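Local coordinates for protein pyruvate kinase 1 (Trypanosoma brucei brucei, PDB 4KCV) that catalyses, as a pyruvate kinase, the transfer of phosphate from phosphoenolpyruvate to ADP, yielding pyruvate and ATP in the last step of glycolysis, at residues A[478-483]-A[491-496]; A[261-266]-A[293-298]. All blocks are in the same frame, centred on the assembly; numbering follows the deposited sequence.

Contact 1 of 2, residues A[478-483]-A[491-496]; sequences VVVHAD and NQTRLI. With FDP (2,6-di-O-phosphono-beta-D-fructofuranose), chain F.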
loop_
_atom_site.group_PDB
_atom_site.type_symbol
_atom_site.label_atom_id
_atom_site.label_comp_id
_atom_site.label_asym_id
_atom_site.label_seq_id
_atom_site.Cartn_x
_atom_site.Cartn_y
_atom_site.Cartn_z
ATOM N N VAL A 478 -6.251 19.261 20.575
ATOM C CA VAL A 478 -6.906 19.562 19.291
ATOM C C VAL A 478 -8.389 19.902 19.546
ATOM O O VAL A 478 -9.107 19.124 20.153
ATOM C CB VAL A 478 -6.805 18.374 18.294
ATOM C CG1 VAL A 478 -7.536 18.708 16.972
ATOM C CG2 VAL A 478 -5.337 18.006 18.017
ATOM N N VAL A 479 -8.815 21.101 19.162
ATOM C CA VAL A 479 -10.109 21.627 19.613
ATOM C C VAL A 479 -11.019 21.930 18.408
ATOM O O VAL A 479 -10.636 22.679 17.490
ATOM C CB VAL A 479 -9.934 22.923 20.427
ATOM C CG1 VAL A 479 -11.294 23.415 20.913
ATOM C CG2 VAL A 479 -8.962 22.711 21.602
ATOM N N VAL A 480 -12.217 21.360 18.425
ATOM C CA VAL A 480 -13.108 21.382 17.265
ATOM C C VAL A 480 -14.434 22.053 17.650
ATOM O O VAL A 480 -15.081 21.649 18.603
ATOM C CB VAL A 480 -13.399 19.942 16.770
ATOM C CG1 VAL A 480 -14.425 19.945 15.630
ATOM C CG2 VAL A 480 -12.098 19.228 16.360
ATOM N N HIS A 481 -14.812 23.102 16.932
ATOM C CA HIS A 481 -16.160 23.688 17.056
ATOM C C HIS A 481 -16.392 24.605 15.875
ATOM O O HIS A 481 -15.781 24.409 14.812
ATOM C CB HIS A 481 -16.353 24.407 18.419
ATOM C CG HIS A 481 -15.247 25.419 18.763
ATOM N ND1 HIS A 481 -15.123 26.621 18.127
ATOM C CD2 HIS A 481 -14.234 25.386 19.726
ATOM C CE1 HIS A 481 -14.095 27.318 18.667
ATOM N NE2 HIS A 481 -13.551 26.573 19.645
ATOM N N ALA A 482 -17.339 25.534 15.985
ATOM C CA ALA A 482 -17.597 26.449 14.860
ATOM C C ALA A 482 -16.817 27.745 15.046
ATOM O O ALA A 482 -16.411 28.065 16.165
ATOM C CB ALA A 482 -19.083 26.752 14.735
ATOM N N ASP A 483 -16.664 28.515 13.966
ATOM C CA ASP A 483 -16.206 29.900 14.108
ATOM C C ASP A 483 -17.355 30.797 14.657
ATOM O O ASP A 483 -18.386 30.283 15.122
ATOM C CB ASP A 483 -15.579 30.431 12.810
ATOM C CG ASP A 483 -16.580 30.527 11.653
ATOM O OD1 ASP A 483 -17.800 30.597 11.910
ATOM O OD2 ASP A 483 -16.135 30.520 10.470
ATOM N N ASN A 491 -17.077 23.954 11.827
ATOM C CA ASN A 491 -16.323 24.200 10.606
ATOM C C ASN A 491 -14.873 24.561 10.901
ATOM O O ASN A 491 -14.163 25.023 10.010
ATOM C CB ASN A 491 -16.973 25.325 9.779
ATOM C CG ASN A 491 -16.749 26.712 10.396
ATOM O OD1 ASN A 491 -16.825 26.888 11.627
ATOM N ND2 ASN A 491 -16.490 27.718 9.536
ATOM N N GLN A 492 -14.425 24.305 12.129
ATOM C CA GLN A 492 -13.156 24.877 12.608
ATOM C C GLN A 492 -12.377 23.883 13.499
ATOM O O GLN A 492 -12.971 23.190 14.326
ATOM C CB GLN A 492 -13.418 26.183 13.391
ATOM C CG GLN A 492 -12.143 26.833 13.913
ATOM C CD GLN A 492 -12.405 28.083 14.734
ATOM O OE1 GLN A 492 -12.429 28.037 15.968
ATOM N NE2 GLN A 492 -12.601 29.193 14.062
ATOM N N THR A 493 -11.057 23.819 13.312
ATOM C CA THR A 493 -10.153 23.044 14.181
ATOM C C THR A 493 -9.028 23.945 14.587
ATOM O O THR A 493 -8.477 24.662 13.740
ATOM C CB THR A 493 -9.488 21.859 13.430
ATOM O OG1 THR A 493 -10.489 21.047 12.813
ATOM C CG2 THR A 493 -8.644 20.998 14.390
ATOM N N ARG A 494 -8.675 23.915 15.876
ATOM C CA ARG A 494 -7.536 24.680 16.371
ATOM C C ARG A 494 -6.598 23.770 17.143
ATOM O O ARG A 494 -7.047 22.864 17.860
ATOM C CB ARG A 494 -7.993 25.820 17.303
ATOM C CG ARG A 494 -8.896 26.861 16.664
ATOM C CD ARG A 494 -9.163 27.985 17.658
ATOM N NE ARG A 494 -10.077 27.572 18.711
ATOM C CZ ARG A 494 -10.181 28.177 19.896
ATOM N NH1 ARG A 494 -9.293 29.108 20.260
ATOM N NH2 ARG A 494 -11.139 27.816 20.742
ATOM N N LEU A 495 -5.308 24.060 17.085
ATOM C CA LEU A 495 -4.372 23.417 18.004
ATOM C C LEU A 495 -3.987 24.394 19.093
ATOM O O LEU A 495 -3.522 25.523 18.811
ATOM C CB LEU A 495 -3.135 22.909 17.265
ATOM C CG LEU A 495 -3.276 21.504 16.652
ATOM C CD1 LEU A 495 -4.397 21.431 15.597
ATOM C CD2 LEU A 495 -1.948 21.104 16.044
ATOM N N ILE A 496 -4.256 24.000 20.330
ATOM C CA ILE A 496 -4.108 24.881 21.477
ATOM C C ILE A 496 -3.217 24.255 22.552
ATOM O O ILE A 496 -3.371 23.092 22.890
ATOM C CB ILE A 496 -5.489 25.218 22.065
ATOM C CG1 ILE A 496 -6.218 26.162 21.108
ATOM C CG2 ILE A 496 -5.347 25.882 23.422
ATOM C CD1 ILE A 496 -7.692 26.298 21.397
HETATM P P1 FDP F . -22.745 25.914 18.981
HETATM O O1P FDP F . -21.477 26.642 19.238
HETATM O O2P FDP F . -23.383 25.379 20.338
HETATM O O3P FDP F . -23.804 26.766 18.257
HETATM O O1 FDP F . -23.702 25.854 15.829
HETATM C C1 FDP F . -22.265 25.723 15.901
HETATM C C2 FDP F . -21.918 24.517 16.762
HETATM O O2 FDP F . -22.540 24.556 18.055
HETATM C C3 FDP F . -20.413 24.272 16.872
HETATM O O3 FDP F . -19.808 25.208 17.768
HETATM C C4 FDP F . -20.441 22.887 17.504
HETATM O O4 FDP F . -19.192 22.215 17.366
HETATM C C5 FDP F . -21.480 22.213 16.626
HETATM O O5 FDP F . -22.383 23.322 16.137
HETATM C C6 FDP F . -22.250 21.192 17.424
HETATM O O6 FDP F . -23.107 20.466 16.529
HETATM P P2 FDP F . -23.659 19.050 16.996
HETATM O O4P FDP F . -22.560 18.036 17.277
HETATM O O5P FDP F . -24.504 19.388 18.250
HETATM O O6P FDP F . -24.616 18.527 15.870
HETATM O O HOH W 1 -11.921 25.287 17.356
#

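Contact 2 of 2, residues A[261-266]-A[293-298]; sequences VARGDL and VICATQ. With MG (magnesium ion), chain C; AKG (2-oxoglutaric acid), chain E.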
loop_
_atom_site.group_PDB
_atom_site.type_symbol
_atom_site.label_atom_id
_atom_site.label_comp_id
_atom_site.label_asym_id
_atom_site.label_seq_id
_atom_site.Cartn_x
_atom_site.Cartn_y
_atom_site.Cartn_z
ATOM N N VAL A 261 -24.575 -6.590 18.152
ATOM C CA VAL A 261 -24.388 -7.922 17.590
ATOM C C VAL A 261 -24.817 -8.903 18.648
ATOM O O VAL A 261 -24.061 -9.166 19.587
ATOM C CB VAL A 261 -22.908 -8.190 17.231
ATOM C CG1 VAL A 261 -22.740 -9.611 16.721
ATOM C CG2 VAL A 261 -22.410 -7.183 16.199
ATOM N N ALA A 262 -26.083 -9.303 18.593
ATOM C CA ALA A 262 -26.705 -10.036 19.689
ATOM C C ALA A 262 -26.424 -11.521 19.507
ATOM O O ALA A 262 -27.244 -12.255 18.965
ATOM C CB ALA A 262 -28.220 -9.771 19.695
ATOM N N ARG A 263 -25.250 -11.956 19.933
ATOM C CA ARG A 263 -24.670 -13.238 19.454
ATOM C C ARG A 263 -25.390 -14.482 19.979
ATOM O O ARG A 263 -25.298 -15.555 19.398
ATOM C CB ARG A 263 -23.186 -13.304 19.817
ATOM C CG ARG A 263 -22.366 -12.207 19.175
ATOM C CD ARG A 263 -20.884 -12.425 19.429
ATOM N NE ARG A 263 -20.588 -12.537 20.852
ATOM C CZ ARG A 263 -19.372 -12.727 21.346
ATOM N NH1 ARG A 263 -18.318 -12.804 20.539
ATOM N NH2 ARG A 263 -19.212 -12.890 22.653
ATOM N N GLY A 264 -26.063 -14.344 21.108
ATOM C CA GLY A 264 -26.717 -15.481 21.737
ATOM C C GLY A 264 -27.845 -15.989 20.867
ATOM O O GLY A 264 -27.785 -17.114 20.350
ATOM N N ASP A 265 -28.784 -15.101 20.561
ATOM C CA ASP A 265 -29.863 -15.421 19.629
ATOM C C ASP A 265 -29.383 -15.667 18.186
ATOM O O ASP A 265 -29.791 -16.644 17.547
ATOM C CB ASP A 265 -30.945 -14.350 19.697
ATOM C CG ASP A 265 -31.828 -14.494 20.959
ATOM O OD1 ASP A 265 -32.113 -15.638 21.360
ATOM O OD2 ASP A 265 -32.169 -13.483 21.584
ATOM N N LEU A 266 -28.372 -14.911 17.756
ATOM C CA LEU A 266 -27.850 -15.070 16.404
ATOM C C LEU A 266 -27.283 -16.472 16.187
ATOM O O LEU A 266 -27.514 -17.086 15.143
ATOM C CB LEU A 266 -26.772 -14.022 16.125
ATOM C CG LEU A 266 -26.273 -13.862 14.686
ATOM C CD1 LEU A 266 -27.437 -13.483 13.784
ATOM C CD2 LEU A 266 -25.197 -12.775 14.658
ATOM N N VAL A 293 -21.384 0.497 17.839
ATOM C CA VAL A 293 -21.696 -0.904 17.765
ATOM C C VAL A 293 -21.322 -1.618 19.049
ATOM O O VAL A 293 -20.284 -1.317 19.652
ATOM C CB VAL A 293 -21.087 -1.570 16.507
ATOM C CG1 VAL A 293 -19.566 -1.489 16.514
ATOM C CG2 VAL A 293 -21.569 -3.029 16.374
ATOM N N ILE A 294 -22.229 -2.476 19.528
ATOM C CA ILE A 294 -22.035 -3.214 20.783
ATOM C C ILE A 294 -21.871 -4.691 20.493
ATOM O O ILE A 294 -22.682 -5.280 19.755
ATOM C CB ILE A 294 -23.258 -3.047 21.719
ATOM C CG1 ILE A 294 -23.559 -1.546 21.930
ATOM C CG2 ILE A 294 -23.011 -3.775 23.044
ATOM C CD1 ILE A 294 -24.831 -1.258 22.694
ATOM N N CYS A 295 -20.813 -5.297 21.021
ATOM C CA CYS A 295 -20.703 -6.750 20.983
ATOM C C CYS A 295 -21.231 -7.347 22.311
ATOM O O CYS A 295 -20.926 -6.839 23.380
ATOM C CB CYS A 295 -19.245 -7.184 20.725
ATOM S SG CYS A 295 -19.021 -9.006 20.610
ATOM N N ALA A 296 -22.070 -8.372 22.215
ATOM C CA ALA A 296 -22.815 -8.899 23.378
ATOM C C ALA A 296 -22.731 -10.435 23.469
ATOM O O ALA A 296 -22.590 -11.131 22.448
ATOM C CB ALA A 296 -24.286 -8.469 23.309
ATOM N N THR A 297 -22.859 -10.938 24.691
ATOM C CA THR A 297 -23.321 -12.303 24.991
ATOM C C THR A 297 -22.182 -13.259 25.345
ATOM O O THR A 297 -21.372 -13.608 24.490
ATOM C CB THR A 297 -24.196 -12.905 23.883
ATOM O OG1 THR A 297 -25.309 -12.038 23.653
ATOM C CG2 THR A 297 -24.734 -14.301 24.322
ATOM N N GLN A 298 -22.144 -13.668 26.615
ATOM C CA GLN A 298 -21.214 -14.696 27.117
ATOM C C GLN A 298 -19.743 -14.310 26.989
ATOM O O GLN A 298 -18.856 -15.178 27.010
ATOM C CB GLN A 298 -21.459 -16.052 26.454
ATOM C CG GLN A 298 -22.851 -16.670 26.724
ATOM C CD GLN A 298 -23.027 -18.005 25.994
ATOM O OE1 GLN A 298 -22.624 -18.151 24.845
ATOM N NE2 GLN A 298 -23.513 -19.009 26.706
HETATM MG MG MG C . -31.628 -11.942 22.079
HETATM C C1 AKG E . -28.718 -12.081 22.510
HETATM O O1 AKG E . -27.484 -12.242 22.559
HETATM O O2 AKG E . -29.418 -12.910 21.883
HETATM C C2 AKG E . -29.380 -10.837 23.165
HETATM O O5 AKG E . -30.615 -10.671 23.176
HETATM C C3 AKG E . -28.443 -9.933 23.981
HETATM C C4 AKG E . -28.710 -10.169 25.479
HETATM C C5 AKG E . -28.052 -11.485 25.927
HETATM O O3 AKG E . -28.478 -12.548 25.423
HETATM O O4 AKG E . -27.157 -11.398 26.781
HETATM O O HOH W 2 -33.765 -10.873 21.893
#

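Contact 1 of 2, residues A[478-483]-A[491-496]
V479 and R494 face each other as a hydrogen-bonded antiparallel pair: V479 N reaches R494 O at 2.8 Å, and R494 N returns the bond to V479 O. H481 and Q492 form the next such pair, more loosely, since the bond from Q492 N to H481 O is weak (123° at the hydrogen). The two strands run antiparallel, as expected of a hairpin.

Side-chain polar bonds lie on the face of V479, H481, Q492 and R494. With CG between its backbone N and carbonyl carbon (chi1 51°), H481 brings its ring to R494, whose NH2 donates to H481 NE2 over 2.9 Å, near the imidazole plane, although ring and guanidinium planes are turned 67° apart. At the other ring nitrogen, ND1 donates to the backbone O of A482 at 2.8 Å, in the ring plane. One water gives hydrogen bonds to V479 O and Q492 OE1 and accepts one from R494 NE.

At the turn, N491 uses both ends of its amide. OD1 takes the backbone N of D483, and ND2 donates to D483 OD2 (3.0 Å) from above the carboxylate plane. D483 OD1 binds the backbone N of S485 and V486, while OD2 also forms a salt bridge to R494 of the second subunit.

Apolar contact is lighter: V479 CG2 meets I496 CD1 at 3.8 Å.

Beside this network, A482 N makes a weak hydrogen bond to O3 of the bound fructose 2,6-bisphosphate. Bonds at both ring nitrogens fix the rotation of H481, and the ND1 proton they require is consistent with a neutral imidazole accepting at NE2.

Contact 2 of 2, residues A[261-266]-A[293-298]
R263 lays its guanidinium beside C295, A296 and T297, with C295 SG over one face, 3.7 Å above the plane and offset toward the rim. Two carbonyls meet the edge of the same group: NE donates to A296 O at 2.9 Å, from above the carbonyl plane, and NH2 donates to T297 O over an equal 2.9 Å. A bend at chi3 (-55°) turns the chain to bring both nitrogens to these successive oxygens. NH2 also forms a salt bridge with D316, and NH1 bonds to Q279, which would hold the group's rotation.

T297 approaches the start of helix 263-269 with its methyl, CG2 lying 3.5 Å from G264 CA, a tight carbon pair. G264 N donates at 2.9 Å to O1 of 2-oxoglutarate, in the carboxylate beside the keto group. D265 N binds O2 of that carboxylate, and D265 OD2 coordinates the magnesium ion together with E241.

Behind this edge the strands run parallel, V261 N donating to I294 O at 2.8 Å (166°). Neighbouring parallel strands 258-262 and 293-296, with the ligand and metal at their C-terminal ends, are the arrangement of a TIM barrel active site.

In the fold
Contact 2 belongs to the eight-stranded barrel and contact 1 to the mixed sheet of the alpha/beta domain; their centres lie 37 Å apart and their nearest atoms about 21 Å apart, without touching. Contact 2 sits at the magnesium and 2-oxoglutarate site, with a potassium ion about 9 Å from the side chain of A262. Contact 1 borders bound fructose 2,6-bisphosphate, consistent with the effector site of trypanosomatid pyruvate kinases. Both reach other subunits: 491-496 continues its sheet into the second subunit, while the backbone oxygens of R263 and G264 accept from R311 of the third.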